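Local atomic coordinates of purine nucleoside phosphorylase (Bacillus licheniformis, PDB entry 6DZD), a protein that probably cleaves adenosine, inosine and S-methyl-5'-thioadenosine with phosphate to free base and sugar phosphate, probably also deaminates adenosine, and binds zinc. Residues S48-L53 with Q60-N65; A32-K37 with G268-F273; I91-D96 with G115-R120; A83-E88 with L125-A130. All coordinates share one frame; numbering follows the deposited sequence.

Interaction 1 (S48-L53 with Q60-N65); sequences SLNTGL and QHVINN
The amide of Asn65 meets the loop 48-53 along its N-H edge and on one face. At the edge, ND2 gives a proton to Asn50 O at 2.6 Å, nearly straight at 168°, and the oxygen is met in its carbonyl plane on a lone pair. The bond also lies close to the amide plane of Asn65, so donor and acceptor are well turned for each other. Over the face sits a methyl of Leu49, whose CD1 is 3.8 Å from Asn65 CG. Ser42 OG is a second partner of ND2 and Glu41 N supplies a bond to OD1, which fixes which end of the amide is which.

The other flat group, the amide of Asn50, makes an Asx turn: OD1 accepts from Gly52 N at 3.0 Å, with the donor well above the carbonyl plane, and also takes Arg269 N. CG anti to the backbone N (chi1 176°) carries the amide forward along the loop to Gly52. ND2 bonds to Asp57 OD2. Val62 reaches ND2 of Asn50 from off the amide plane, CG2 lying 3.5 Å away. Its other methyl, CG1, rests 3.4 Å from Thr51 C, and Leu53 closes the far side with CD2 3.7 Å from Val62 CB.

One helix side chain thus binds the loop by a polar grip and another, a turn earlier, by methyl packing. Two buried asparagine amides with named partners at each end imply that the loop before helix 59-72 is fastened in a defined shape against its first turns.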
loop_
_atom_site.group_PDB
_atom_site.type_symbol
_atom_site.label_atom_id
_atom_site.label_comp_id
_atom_site.label_asym_id
_atom_site.label_seq_id
_atom_site.Cartn_x
_atom_site.Cartn_y
_atom_site.Cartn_z
ATOM N N SER A 48 -14.940 11.200 -0.233
ATOM C CA SER A 48 -15.876 10.934 -1.327
ATOM C C SER A 48 -15.316 9.932 -2.341
ATOM O O SER A 48 -16.090 9.284 -3.050
ATOM C CB SER A 48 -16.253 12.224 -2.055
ATOM O OG SER A 48 -15.109 12.853 -2.611
ATOM N N LEU A 49 -13.988 9.803 -2.421
ATOM C CA LEU A 49 -13.359 8.910 -3.400
ATOM C C LEU A 49 -13.039 7.554 -2.777
ATOM O O LEU A 49 -11.893 7.090 -2.752
ATOM C CB LEU A 49 -12.103 9.546 -3.989
ATOM C CG LEU A 49 -11.651 8.835 -5.271
ATOM C CD1 LEU A 49 -12.586 9.164 -6.443
ATOM C CD2 LEU A 49 -10.185 9.118 -5.620
ATOM N N ASN A 50 -14.081 6.882 -2.305
ATOM C CA ASN A 50 -13.877 5.551 -1.764
ATOM C C ASN A 50 -13.589 4.562 -2.880
ATOM O O ASN A 50 -14.275 4.553 -3.906
ATOM C CB ASN A 50 -15.085 5.081 -0.979
ATOM C CG ASN A 50 -14.913 3.675 -0.506
ATOM O OD1 ASN A 50 -13.810 3.269 -0.139
ATOM N ND2 ASN A 50 -15.985 2.903 -0.547
ATOM N N THR A 51 -12.563 3.733 -2.687
ATOM C CA THR A 51 -12.194 2.746 -3.691
ATOM C C THR A 51 -12.351 1.306 -3.224
ATOM O O THR A 51 -12.008 0.386 -3.975
ATOM C CB THR A 51 -10.745 2.969 -4.128
ATOM O OG1 THR A 51 -9.911 2.794 -2.983
ATOM C CG2 THR A 51 -10.555 4.382 -4.675
ATOM N N GLY A 52 -12.869 1.074 -2.021
ATOM C CA GLY A 52 -13.043 -0.271 -1.514
ATOM C C GLY A 52 -14.446 -0.776 -1.794
ATOM O O GLY A 52 -15.437 -0.078 -1.541
ATOM N N LEU A 53 -14.516 -1.992 -2.337
ATOM C CA LEU A 53 -15.778 -2.681 -2.528
ATOM C C LEU A 53 -16.138 -3.534 -1.322
ATOM O O LEU A 53 -17.185 -4.179 -1.320
ATOM C CB LEU A 53 -15.729 -3.557 -3.786
ATOM C CG LEU A 53 -15.778 -2.906 -5.175
ATOM C CD1 LEU A 53 -15.503 -3.930 -6.296
ATOM C CD2 LEU A 53 -17.117 -2.194 -5.386
ATOM N N GLN A 60 -21.972 0.873 -6.916
ATOM C CA GLN A 60 -21.852 1.660 -8.138
ATOM C C GLN A 60 -20.993 2.899 -7.930
ATOM O O GLN A 60 -20.326 3.350 -8.866
ATOM C CB GLN A 60 -23.237 2.054 -8.658
ATOM C CG GLN A 60 -23.195 2.524 -10.086
ATOM C CD GLN A 60 -22.148 1.751 -10.894
ATOM O OE1 GLN A 60 -22.303 0.546 -11.150
ATOM N NE2 GLN A 60 -21.064 2.437 -11.285
ATOM N N HIS A 61 -21.028 3.492 -6.732
ATOM C CA HIS A 61 -20.190 4.659 -6.472
ATOM C C HIS A 61 -18.707 4.286 -6.452
ATOM O O HIS A 61 -17.869 5.046 -6.948
ATOM C CB HIS A 61 -20.623 5.349 -5.174
ATOM C CG HIS A 61 -21.938 6.071 -5.284
ATOM N ND1 HIS A 61 -22.619 6.554 -4.188
ATOM C CD2 HIS A 61 -22.701 6.379 -6.363
ATOM C CE1 HIS A 61 -23.745 7.124 -4.585
ATOM N NE2 HIS A 61 -23.816 7.038 -5.901
ATOM N N VAL A 62 -18.364 3.124 -5.882
ATOM C CA VAL A 62 -16.963 2.691 -5.820
ATOM C C VAL A 62 -16.420 2.408 -7.218
ATOM O O VAL A 62 -15.299 2.806 -7.563
ATOM C CB VAL A 62 -16.820 1.454 -4.911
ATOM C CG1 VAL A 62 -15.376 1.029 -4.820
ATOM C CG2 VAL A 62 -17.391 1.716 -3.518
ATOM N N ILE A 63 -17.203 1.705 -8.041
ATOM C CA ILE A 63 -16.782 1.431 -9.409
ATOM C C ILE A 63 -16.600 2.733 -10.182
ATOM O O ILE A 63 -15.663 2.873 -10.985
ATOM C CB ILE A 63 -17.784 0.482 -10.083
ATOM C CG1 ILE A 63 -17.558 -0.938 -9.546
ATOM C CG2 ILE A 63 -17.643 0.544 -11.586
ATOM C CD1 ILE A 63 -18.759 -1.833 -9.623
ATOM N N ASN A 64 -17.473 3.715 -9.932
ATOM C CA ASN A 64 -17.311 5.012 -10.577
ATOM C C ASN A 64 -16.083 5.748 -10.043
ATOM O O ASN A 64 -15.378 6.416 -10.810
ATOM C CB ASN A 64 -18.587 5.836 -10.433
ATOM C CG ASN A 64 -19.659 5.396 -11.416
ATOM O OD1 ASN A 64 -19.399 4.598 -12.316
ATOM N ND2 ASN A 64 -20.876 5.897 -11.235
ATOM N N ASN A 65 -15.786 5.627 -8.745
ATOM C CA ASN A 65 -14.551 6.236 -8.260
ATOM C C ASN A 65 -13.329 5.566 -8.899
ATOM O O ASN A 65 -12.365 6.243 -9.280
ATOM C CB ASN A 65 -14.460 6.128 -6.735
ATOM C CG ASN A 65 -15.568 6.849 -6.022
ATOM O OD1 ASN A 65 -16.157 7.791 -6.545
ATOM N ND2 ASN A 65 -15.851 6.418 -4.799
#

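Interaction 2 (A32-K37 with G268-F273); sequences AGFTTK and GRMMSF
Phe273 lays one face of its ring on the backbone of Gly33. The glycine CA is 3.8 Å from the ring centroid, a CH-pi contact over the face. Chi1 of 55° sets CG between the backbone N and the carbonyl carbon and folds the ring onto the neighbouring strand, where Gly33, lacking a side chain, lets it come down on the peptide.

The same two residues exchange both backbone bonds of an antiparallel hydrogen-bonded pair between strands 30-35 and 270-276, neighbours in the mixed sheet that also holds strands 14-17 and 124-129: Gly33 N to Phe273 O at 3.0 Å and Phe273 N to Gly33 O at 3.1 Å. Farther along, Thr35 N reaches Met271 O at 2.9 Å, but Met271 N turns to a side chain, Thr35 OG1, also at 2.9 Å and at 161°.

On the other face of the sheet, Ser272 CB stands 3.8 Å from Phe34 CD1, at the edge of that ring. Met270, its chain bent at chi2 and chi3, brings CE to within 3.8 Å of Phe34 CE2.

In the second shell, Met14 and Leu16 of strand 14-17 touch Phe273, Pro134 and Tyr136 meet the ring of Phe34, and Tyr136 OH adds a bond to Gly33 O. With an alanine here instead of Phe273, the face of the Gly33 peptide would probably lose its aromatic cover and a gap would open beside Met14 and Leu16.

Chemically, a threonine hydroxyl stands in for a carbonyl where the strands part, so the buried amide of Met271 keeps an acceptor.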
loop_
_atom_site.group_PDB
_atom_site.type_symbol
_atom_site.label_atom_id
_atom_site.label_comp_id
_atom_site.label_asym_id
_atom_site.label_seq_id
_atom_site.Cartn_x
_atom_site.Cartn_y
_atom_site.Cartn_z
ATOM N N ALA A 32 2.973 4.980 -10.959
ATOM C CA ALA A 32 2.768 4.588 -9.573
ATOM C C ALA A 32 2.164 5.759 -8.805
ATOM O O ALA A 32 2.395 6.925 -9.152
ATOM C CB ALA A 32 4.079 4.135 -8.929
ATOM N N GLY A 33 1.338 5.450 -7.806
ATOM C CA GLY A 33 0.755 6.509 -7.005
ATOM C C GLY A 33 -0.185 5.975 -5.942
ATOM O O GLY A 33 -0.245 4.773 -5.680
ATOM N N PHE A 34 -0.953 6.908 -5.365
ATOM C CA PHE A 34 -1.812 6.710 -4.199
ATOM C C PHE A 34 -2.961 7.706 -4.296
ATOM O O PHE A 34 -2.726 8.885 -4.569
ATOM C CB PHE A 34 -1.000 6.945 -2.917
ATOM C CG PHE A 34 -1.615 6.401 -1.654
ATOM C CD1 PHE A 34 -1.520 5.052 -1.344
ATOM C CD2 PHE A 34 -2.200 7.258 -0.728
ATOM C CE1 PHE A 34 -2.035 4.547 -0.155
ATOM C CE2 PHE A 34 -2.727 6.771 0.472
ATOM C CZ PHE A 34 -2.642 5.406 0.767
ATOM N N THR A 35 -4.190 7.257 -4.102
ATOM C CA THR A 35 -5.274 8.222 -4.230
ATOM C C THR A 35 -5.509 8.951 -2.901
ATOM O O THR A 35 -5.053 8.536 -1.829
ATOM C CB THR A 35 -6.570 7.559 -4.725
ATOM O OG1 THR A 35 -6.968 6.522 -3.824
ATOM C CG2 THR A 35 -6.378 6.983 -6.136
ATOM N N THR A 36 -6.258 10.043 -2.989
ATOM C CA THR A 36 -6.653 10.872 -1.865
ATOM C C THR A 36 -8.140 10.680 -1.609
ATOM O O THR A 36 -8.833 9.980 -2.342
ATOM C CB THR A 36 -6.373 12.356 -2.134
ATOM O OG1 THR A 36 -7.405 12.873 -2.989
ATOM C CG2 THR A 36 -5.023 12.579 -2.790
ATOM N N LYS A 37 -8.609 11.316 -0.538
ATOM C CA LYS A 37 -10.011 11.265 -0.116
ATOM C C LYS A 37 -10.962 11.922 -1.123
ATOM O O LYS A 37 -12.154 11.608 -1.151
ATOM C CB LYS A 37 -10.096 12.009 1.233
ATOM C CG LYS A 37 -11.147 11.633 2.269
ATOM C CD LYS A 37 -11.161 12.681 3.422
ATOM N N GLY A 268 -13.969 5.138 4.181
ATOM C CA GLY A 268 -13.536 4.721 2.863
ATOM C C GLY A 268 -12.096 4.211 2.861
ATOM O O GLY A 268 -11.425 4.118 3.888
ATOM N N ARG A 269 -11.627 3.848 1.670
ATOM C CA ARG A 269 -10.264 3.366 1.468
ATOM C C ARG A 269 -9.681 4.089 0.272
ATOM O O ARG A 269 -10.335 4.192 -0.773
ATOM C CB ARG A 269 -10.192 1.857 1.200
ATOM C CG ARG A 269 -10.793 0.960 2.257
ATOM C CD ARG A 269 -9.891 0.858 3.455
ATOM N NE ARG A 269 -10.445 -0.011 4.486
ATOM C CZ ARG A 269 -11.416 0.339 5.328
ATOM N NH1 ARG A 269 -11.951 1.556 5.265
ATOM N NH2 ARG A 269 -11.841 -0.522 6.241
ATOM N N MET A 270 -8.467 4.595 0.430
ATOM C CA MET A 270 -7.673 4.999 -0.716
ATOM C C MET A 270 -7.110 3.751 -1.390
ATOM O O MET A 270 -7.279 2.625 -0.910
ATOM C CB MET A 270 -6.542 5.939 -0.288
ATOM C CG MET A 270 -7.016 7.189 0.407
ATOM S SD MET A 270 -7.346 6.993 2.186
ATOM C CE MET A 270 -5.743 6.427 2.779
ATOM N N MET A 271 -6.440 3.934 -2.521
ATOM C CA MET A 271 -5.764 2.796 -3.127
ATOM C C MET A 271 -4.383 3.199 -3.635
ATOM O O MET A 271 -4.168 4.341 -4.057
ATOM C CB MET A 271 -6.595 2.168 -4.258
ATOM C CG MET A 271 -6.724 3.026 -5.462
ATOM S SD MET A 271 -7.731 2.226 -6.685
ATOM C CE MET A 271 -7.370 3.155 -8.169
ATOM N N SER A 272 -3.431 2.279 -3.514
ATOM C CA SER A 272 -2.166 2.401 -4.214
ATOM C C SER A 272 -2.255 1.625 -5.527
ATOM O O SER A 272 -2.982 0.634 -5.637
ATOM C CB SER A 272 -1.004 1.905 -3.350
ATOM O OG SER A 272 -0.983 0.503 -3.219
ATOM N N PHE A 273 -1.525 2.101 -6.531
ATOM C CA PHE A 273 -1.552 1.500 -7.856
ATOM C C PHE A 273 -0.174 1.612 -8.482
ATOM O O PHE A 273 0.552 2.583 -8.250
ATOM C CB PHE A 273 -2.591 2.177 -8.758
ATOM C CG PHE A 273 -2.399 3.642 -8.859
ATOM C CD1 PHE A 273 -1.533 4.175 -9.801
ATOM C CD2 PHE A 273 -3.031 4.484 -7.979
ATOM C CE1 PHE A 273 -1.332 5.516 -9.873
ATOM C CE2 PHE A 273 -2.837 5.839 -8.037
ATOM C CZ PHE A 273 -1.996 6.362 -8.988
#

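Interaction 3 (I91-D96 with G115-R120); sequences IHKVTD and GLYTDR
Strands 91-93 and 115-118 run parallel, the axes of these short strand segments 4.5 Å apart at closest and 22° from each other, with Gly115 O, His92 O and Tyr117 O accepting in turn from His92 N, Tyr117 N and Val94 N. Beyond the strand pairing, a side chain carries the register on: Thr118 OG1 donates to Val94 O at 2.7 Å.

Tyr117 is the centre of one face of this pair. Its CG stands between the backbone N and the carbonyl carbon (chi1 81°), which swings the ring toward the neighbouring strand. Lys93 passes over a face of that ring, its CB 4.3 Å from the centroid and off-centre, and runs on extended until CD is 3.5 Å from Tyr117 OH. Ile91 comes instead at the edge, CG2 lying 3.8 Å from CD2. Glu171 OE1 takes both the phenol of Tyr117 and the ammonium of Lys93. A leucine in place of Tyr117 would probably leave Glu171 without the phenol bond and strip the lysine chain of the flat surface it lies along.

On the opposite face, Val94 CG2 packs 3.6 Å from Leu116 CD2. Where the strands give way to loops, a salt bridge joins Asp96 to Arg120, although the modelled place of Arg120 NH1 is less certain; Arg99 is a second partner of Asp96.

Ile91 and Tyr117 face helix 159-169, whereas Val94 and Leu116 face strand 124-129 of the other sheet. Such two-sided covering marks a layered alpha/beta fold, with strand 91-93 forming an edge of its mixed sheet within this chain.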
loop_
_atom_site.group_PDB
_atom_site.type_symbol
_atom_site.label_atom_id
_atom_site.label_comp_id
_atom_site.label_asym_id
_atom_site.label_seq_id
_atom_site.Cartn_x
_atom_site.Cartn_y
_atom_site.Cartn_z
ATOM N N ILE A 91 1.759 -13.129 -1.636
ATOM C CA ILE A 91 2.157 -12.306 -2.767
ATOM C C ILE A 91 1.856 -13.066 -4.042
ATOM O O ILE A 91 2.338 -14.185 -4.230
ATOM C CB ILE A 91 3.643 -11.950 -2.720
ATOM C CG1 ILE A 91 3.965 -11.318 -1.381
ATOM C CG2 ILE A 91 3.976 -11.037 -3.877
ATOM C CD1 ILE A 91 5.430 -11.006 -1.188
ATOM N N HIS A 92 1.128 -12.439 -4.945
ATOM C CA HIS A 92 0.690 -13.096 -6.161
ATOM C C HIS A 92 1.375 -12.428 -7.337
ATOM O O HIS A 92 1.412 -11.197 -7.418
ATOM C CB HIS A 92 -0.829 -13.009 -6.285
ATOM C CG HIS A 92 -1.380 -13.611 -7.535
ATOM N ND1 HIS A 92 -1.862 -14.902 -7.589
ATOM C CD2 HIS A 92 -1.550 -13.092 -8.774
ATOM C CE1 HIS A 92 -2.301 -15.153 -8.811
ATOM N NE2 HIS A 92 -2.124 -14.072 -9.548
ATOM N N LYS A 93 1.942 -13.238 -8.227
ATOM C CA LYS A 93 2.553 -12.739 -9.452
ATOM C C LYS A 93 1.447 -12.609 -10.493
ATOM O O LYS A 93 0.974 -13.615 -11.038
ATOM C CB LYS A 93 3.670 -13.667 -9.919
ATOM C CG LYS A 93 4.194 -13.319 -11.263
ATOM C CD LYS A 93 5.505 -14.033 -11.577
ATOM C CE LYS A 93 6.097 -13.467 -12.867
ATOM N NZ LYS A 93 7.325 -14.156 -13.328
ATOM N N VAL A 94 1.047 -11.369 -10.783
ATOM C CA VAL A 94 -0.094 -11.113 -11.655
ATOM C C VAL A 94 0.309 -11.308 -13.110
ATOM O O VAL A 94 1.304 -10.736 -13.570
ATOM C CB VAL A 94 -0.648 -9.701 -11.410
ATOM C CG1 VAL A 94 -1.902 -9.486 -12.218
ATOM C CG2 VAL A 94 -0.938 -9.501 -9.934
ATOM N N THR A 95 -0.471 -12.104 -13.845
ATOM C CA THR A 95 -0.243 -12.338 -15.274
ATOM C C THR A 95 -1.458 -11.881 -16.077
ATOM O O THR A 95 -2.467 -11.432 -15.517
ATOM C CB THR A 95 0.072 -13.808 -15.568
ATOM O OG1 THR A 95 -1.103 -14.599 -15.357
ATOM C CG2 THR A 95 1.201 -14.315 -14.662
ATOM N N ASP A 96 -1.359 -12.027 -17.408
ATOM C CA ASP A 96 -2.427 -11.559 -18.298
ATOM C C ASP A 96 -3.768 -12.168 -17.937
ATOM O O ASP A 96 -4.793 -11.488 -17.972
ATOM C CB ASP A 96 -2.138 -11.926 -19.755
ATOM C CG ASP A 96 -1.170 -10.986 -20.437
ATOM O OD1 ASP A 96 -0.837 -9.906 -19.884
ATOM O OD2 ASP A 96 -0.741 -11.344 -21.561
ATOM N N GLY A 115 -0.055 -8.936 -1.464
ATOM C CA GLY A 115 1.106 -8.478 -2.204
ATOM C C GLY A 115 0.936 -8.792 -3.677
ATOM O O GLY A 115 0.471 -9.880 -4.039
ATOM N N LEU A 116 1.287 -7.844 -4.541
ATOM C CA LEU A 116 1.118 -8.025 -5.976
ATOM C C LEU A 116 2.361 -7.521 -6.694
ATOM O O LEU A 116 2.946 -6.509 -6.296
ATOM C CB LEU A 116 -0.121 -7.285 -6.492
ATOM C CG LEU A 116 -1.485 -7.687 -5.944
ATOM C CD1 LEU A 116 -2.490 -6.593 -6.220
ATOM C CD2 LEU A 116 -1.953 -9.032 -6.514
ATOM N N TYR A 117 2.769 -8.233 -7.743
ATOM C CA TYR A 117 3.834 -7.733 -8.595
ATOM C C TYR A 117 3.699 -8.354 -9.971
ATOM O O TYR A 117 3.091 -9.412 -10.128
ATOM C CB TYR A 117 5.199 -8.013 -7.992
ATOM C CG TYR A 117 5.747 -9.398 -8.205
ATOM C CD1 TYR A 117 6.530 -9.687 -9.316
ATOM C CD2 TYR A 117 5.534 -10.408 -7.265
ATOM C CE1 TYR A 117 7.070 -10.946 -9.507
ATOM C CE2 TYR A 117 6.074 -11.673 -7.444
ATOM C CZ TYR A 117 6.843 -11.935 -8.574
ATOM O OH TYR A 117 7.381 -13.178 -8.789
ATOM N N THR A 118 4.298 -7.698 -10.965
ATOM C CA THR A 118 4.175 -8.173 -12.337
ATOM C C THR A 118 5.346 -7.653 -13.158
ATOM O O THR A 118 6.035 -6.713 -12.754
ATOM C CB THR A 118 2.843 -7.730 -12.964
ATOM O OG1 THR A 118 2.585 -8.485 -14.155
ATOM C CG2 THR A 118 2.876 -6.238 -13.322
ATOM N N ASP A 119 5.591 -8.308 -14.300
ATOM C CA ASP A 119 6.531 -7.803 -15.301
ATOM C C ASP A 119 5.852 -7.499 -16.637
ATOM O O ASP A 119 6.545 -7.180 -17.609
ATOM C CB ASP A 119 7.724 -8.750 -15.516
ATOM C CG ASP A 119 7.323 -10.166 -15.926
ATOM O OD1 ASP A 119 6.170 -10.392 -16.351
ATOM O OD2 ASP A 119 8.192 -11.067 -15.825
ATOM N N ARG A 120 4.500 -7.606 -16.719
ATOM C CA ARG A 120 3.736 -7.441 -17.945
ATOM C C ARG A 120 3.341 -5.976 -18.144
ATOM O O ARG A 120 3.083 -5.253 -17.174
ATOM C CB ARG A 120 2.476 -8.311 -17.902
ATOM C CG ARG A 120 2.691 -9.632 -17.243
ATOM C CD ARG A 120 3.428 -10.604 -18.170
ATOM N NE ARG A 120 2.838 -11.947 -18.132
ATOM C CZ ARG A 120 1.933 -12.380 -19.008
ATOM N NH1 ARG A 120 1.551 -11.574 -19.995
ATOM N NH2 ARG A 120 1.425 -13.607 -18.907
#

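Interaction 4 (A83-E88 with L125-A130); sequences ADQTHE and LALCFA
Gln85 OE1 holds the amide of Cys128, and water 1 lies within hydrogen-bonding distance of that oxygen at 3.0 Å. The bond from the peptide is well defined: Cys128 N to Gln85 OE1 is 2.9 Å and practically straight at 176°, with the oxygen met in its plane on a lone pair. The same carboxamide returns a bond from its other end, NE2 reaching Cys128 O at 3.2 Å, again on a lone pair. One side-chain amide thus pairs with both polar backbone atoms of one residue. It does so on strand 124-129 of a mixed beta sheet, just past the end of its parallel neighbour, strand 80-82.

CG anti to the carbonyl carbon (chi1 -69°) and an extended chain beyond it carry the carboxamide across to the edge of the strand at Cys128. Two matched bonds fix the flip of the amide; exchanging oxygen and nitrogen would set like groups against each other.

Leu127 adds an apolar side to the contact. Its CD2 lies against the glutamine chain, 4.0 Å from Gln85 CG, and the same methyl meets Ala83 CB at 3.8 Å.

Around the glutamine stand Asp114 and His149, which with Cys132 may form a Cys-His-Asp triad. His87, two residues on, bonds to Asp114 through its backbone N and meets the His149 ring edge-to-face, consistent with a loop that lines a putative active site.

Nearer the end of strand 80-82, where the backbones come closest, water 1 stands between them, accepting from Ala83 N at 3.0 Å and lying 2.6 Å from Ala126 O.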
loop_
_atom_site.group_PDB
_atom_site.type_symbol
_atom_site.label_atom_id
_atom_site.label_comp_id
_atom_site.label_asym_id
_atom_site.label_seq_id
_atom_site.Cartn_x
_atom_site.Cartn_y
_atom_site.Cartn_z
ATOM N N ALA A 83 -7.160 -7.195 -4.939
ATOM C CA ALA A 83 -6.941 -8.299 -4.011
ATOM C C ALA A 83 -8.000 -8.322 -2.921
ATOM O O ALA A 83 -8.483 -7.278 -2.472
ATOM C CB ALA A 83 -5.573 -8.229 -3.340
ATOM N N ASP A 84 -8.379 -9.537 -2.540
ATOM C CA ASP A 84 -9.157 -9.794 -1.335
ATOM C C ASP A 84 -8.163 -9.769 -0.186
ATOM O O ASP A 84 -7.499 -10.767 0.096
ATOM C CB ASP A 84 -9.875 -11.135 -1.459
ATOM C CG ASP A 84 -10.268 -11.721 -0.123
ATOM O OD1 ASP A 84 -11.092 -11.094 0.583
ATOM O OD2 ASP A 84 -9.741 -12.802 0.210
ATOM N N GLN A 85 -8.032 -8.623 0.470
ATOM C CA GLN A 85 -6.923 -8.416 1.387
ATOM C C GLN A 85 -7.272 -8.952 2.769
ATOM O O GLN A 85 -8.206 -8.459 3.415
ATOM C CB GLN A 85 -6.551 -6.937 1.429
ATOM C CG GLN A 85 -5.915 -6.417 0.131
ATOM C CD GLN A 85 -5.940 -4.907 0.041
ATOM O OE1 GLN A 85 -6.367 -4.333 -0.960
ATOM N NE2 GLN A 85 -5.495 -4.251 1.105
ATOM N N THR A 86 -6.514 -9.958 3.224
ATOM C CA THR A 86 -6.780 -10.631 4.492
ATOM C C THR A 86 -5.710 -10.355 5.551
ATOM O O THR A 86 -5.626 -11.087 6.535
ATOM C CB THR A 86 -6.927 -12.143 4.286
ATOM O OG1 THR A 86 -5.727 -12.675 3.720
ATOM C CG2 THR A 86 -8.099 -12.461 3.376
ATOM N N HIS A 87 -4.878 -9.331 5.367
ATOM C CA HIS A 87 -3.888 -8.952 6.374
ATOM C C HIS A 87 -2.959 -10.104 6.750
ATOM O O HIS A 87 -2.530 -10.224 7.905
ATOM C CB HIS A 87 -4.577 -8.383 7.613
ATOM C CG HIS A 87 -5.181 -7.034 7.376
ATOM N ND1 HIS A 87 -4.665 -5.878 7.923
ATOM C CD2 HIS A 87 -6.218 -6.654 6.595
ATOM C CE1 HIS A 87 -5.379 -4.847 7.514
ATOM N NE2 HIS A 87 -6.325 -5.290 6.704
ATOM N N GLU A 88 -2.620 -10.932 5.763
ATOM C CA GLU A 88 -1.579 -11.939 5.835
ATOM C C GLU A 88 -0.496 -11.550 4.825
ATOM O O GLU A 88 -0.322 -10.361 4.516
ATOM C CB GLU A 88 -2.190 -13.310 5.556
ATOM C CG GLU A 88 -3.504 -13.554 6.277
ATOM C CD GLU A 88 -4.249 -14.780 5.769
ATOM O OE1 GLU A 88 -3.987 -15.878 6.298
ATOM O OE2 GLU A 88 -5.136 -14.648 4.891
ATOM N N LEU A 125 -1.750 -2.819 -10.883
ATOM C CA LEU A 125 -1.977 -3.523 -9.625
ATOM C C LEU A 125 -2.535 -2.542 -8.600
ATOM O O LEU A 125 -2.137 -1.373 -8.574
ATOM C CB LEU A 125 -0.665 -4.139 -9.125
ATOM C CG LEU A 125 0.262 -4.676 -10.233
ATOM C CD1 LEU A 125 1.582 -5.200 -9.686
ATOM C CD2 LEU A 125 -0.435 -5.758 -10.991
ATOM N N ALA A 126 -3.458 -3.005 -7.754
ATOM C CA ALA A 126 -4.166 -2.082 -6.861
ATOM C C ALA A 126 -4.438 -2.667 -5.473
ATOM O O ALA A 126 -5.049 -3.737 -5.358
ATOM C CB ALA A 126 -5.486 -1.637 -7.511
ATOM N N LEU A 127 -4.035 -1.923 -4.422
ATOM C CA LEU A 127 -4.310 -2.281 -3.029
ATOM C C LEU A 127 -4.994 -1.137 -2.266
ATOM O O LEU A 127 -4.723 0.047 -2.494
ATOM C CB LEU A 127 -3.018 -2.724 -2.287
ATOM C CG LEU A 127 -2.424 -4.022 -2.870
ATOM C CD1 LEU A 127 -0.981 -4.281 -2.403
ATOM C CD2 LEU A 127 -3.330 -5.246 -2.642
ATOM N N CYS A 128 -5.912 -1.506 -1.380
ATOM C CA CYS A 128 -6.753 -0.559 -0.658
ATOM C C CYS A 128 -6.177 -0.245 0.721
ATOM O O CYS A 128 -5.553 -1.102 1.361
ATOM C CB CYS A 128 -8.180 -1.078 -0.535
ATOM S SG CYS A 128 -8.972 -1.048 -2.147
ATOM N N PHE A 129 -6.312 1.022 1.128
ATOM C CA PHE A 129 -5.643 1.527 2.310
ATOM C C PHE A 129 -6.494 2.561 3.014
ATOM O O PHE A 129 -7.266 3.279 2.373
ATOM C CB PHE A 129 -4.302 2.139 1.950
ATOM C CG PHE A 129 -3.291 1.132 1.509
ATOM C CD1 PHE A 129 -2.486 0.500 2.434
ATOM C CD2 PHE A 129 -3.153 0.810 0.174
ATOM C CE1 PHE A 129 -1.552 -0.421 2.026
ATOM C CE2 PHE A 129 -2.226 -0.104 -0.230
ATOM C CZ PHE A 129 -1.423 -0.720 0.690
ATOM N N ALA A 130 -6.394 2.584 4.342
ATOM C CA ALA A 130 -6.995 3.650 5.122
ATOM C C ALA A 130 -6.318 3.732 6.484
ATOM O O ALA A 130 -7.016 3.933 7.482
ATOM C CB ALA A 130 -8.500 3.431 5.273
HETATM O O HOH W 1 -7.047 -4.411 -3.833
#

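Strand 270-276 ties the group together. On one side it forms interaction 2; on the other it meets the strand of interaction 4, with Ser272 N 2.8 Å from Leu127 O and Met270 O 2.8 Å from Phe129 N. Interaction 1 is pinned to the residue just before that strand, Thr51 OG1 lying 2.6 Å from Arg269 O. Interaction 3 belongs to the second sheet and meets interaction 4 by packing, Tyr117 CA being 3.6 Å from Leu125 CD1; it stays clear of interaction 1, whose nearest atoms are about 12 Å away. Zinc is remote from interaction 2, about 12 Å from the Met270 side chain, whereas interaction 4 borders the possible Cys132-His149-Asp114 triad.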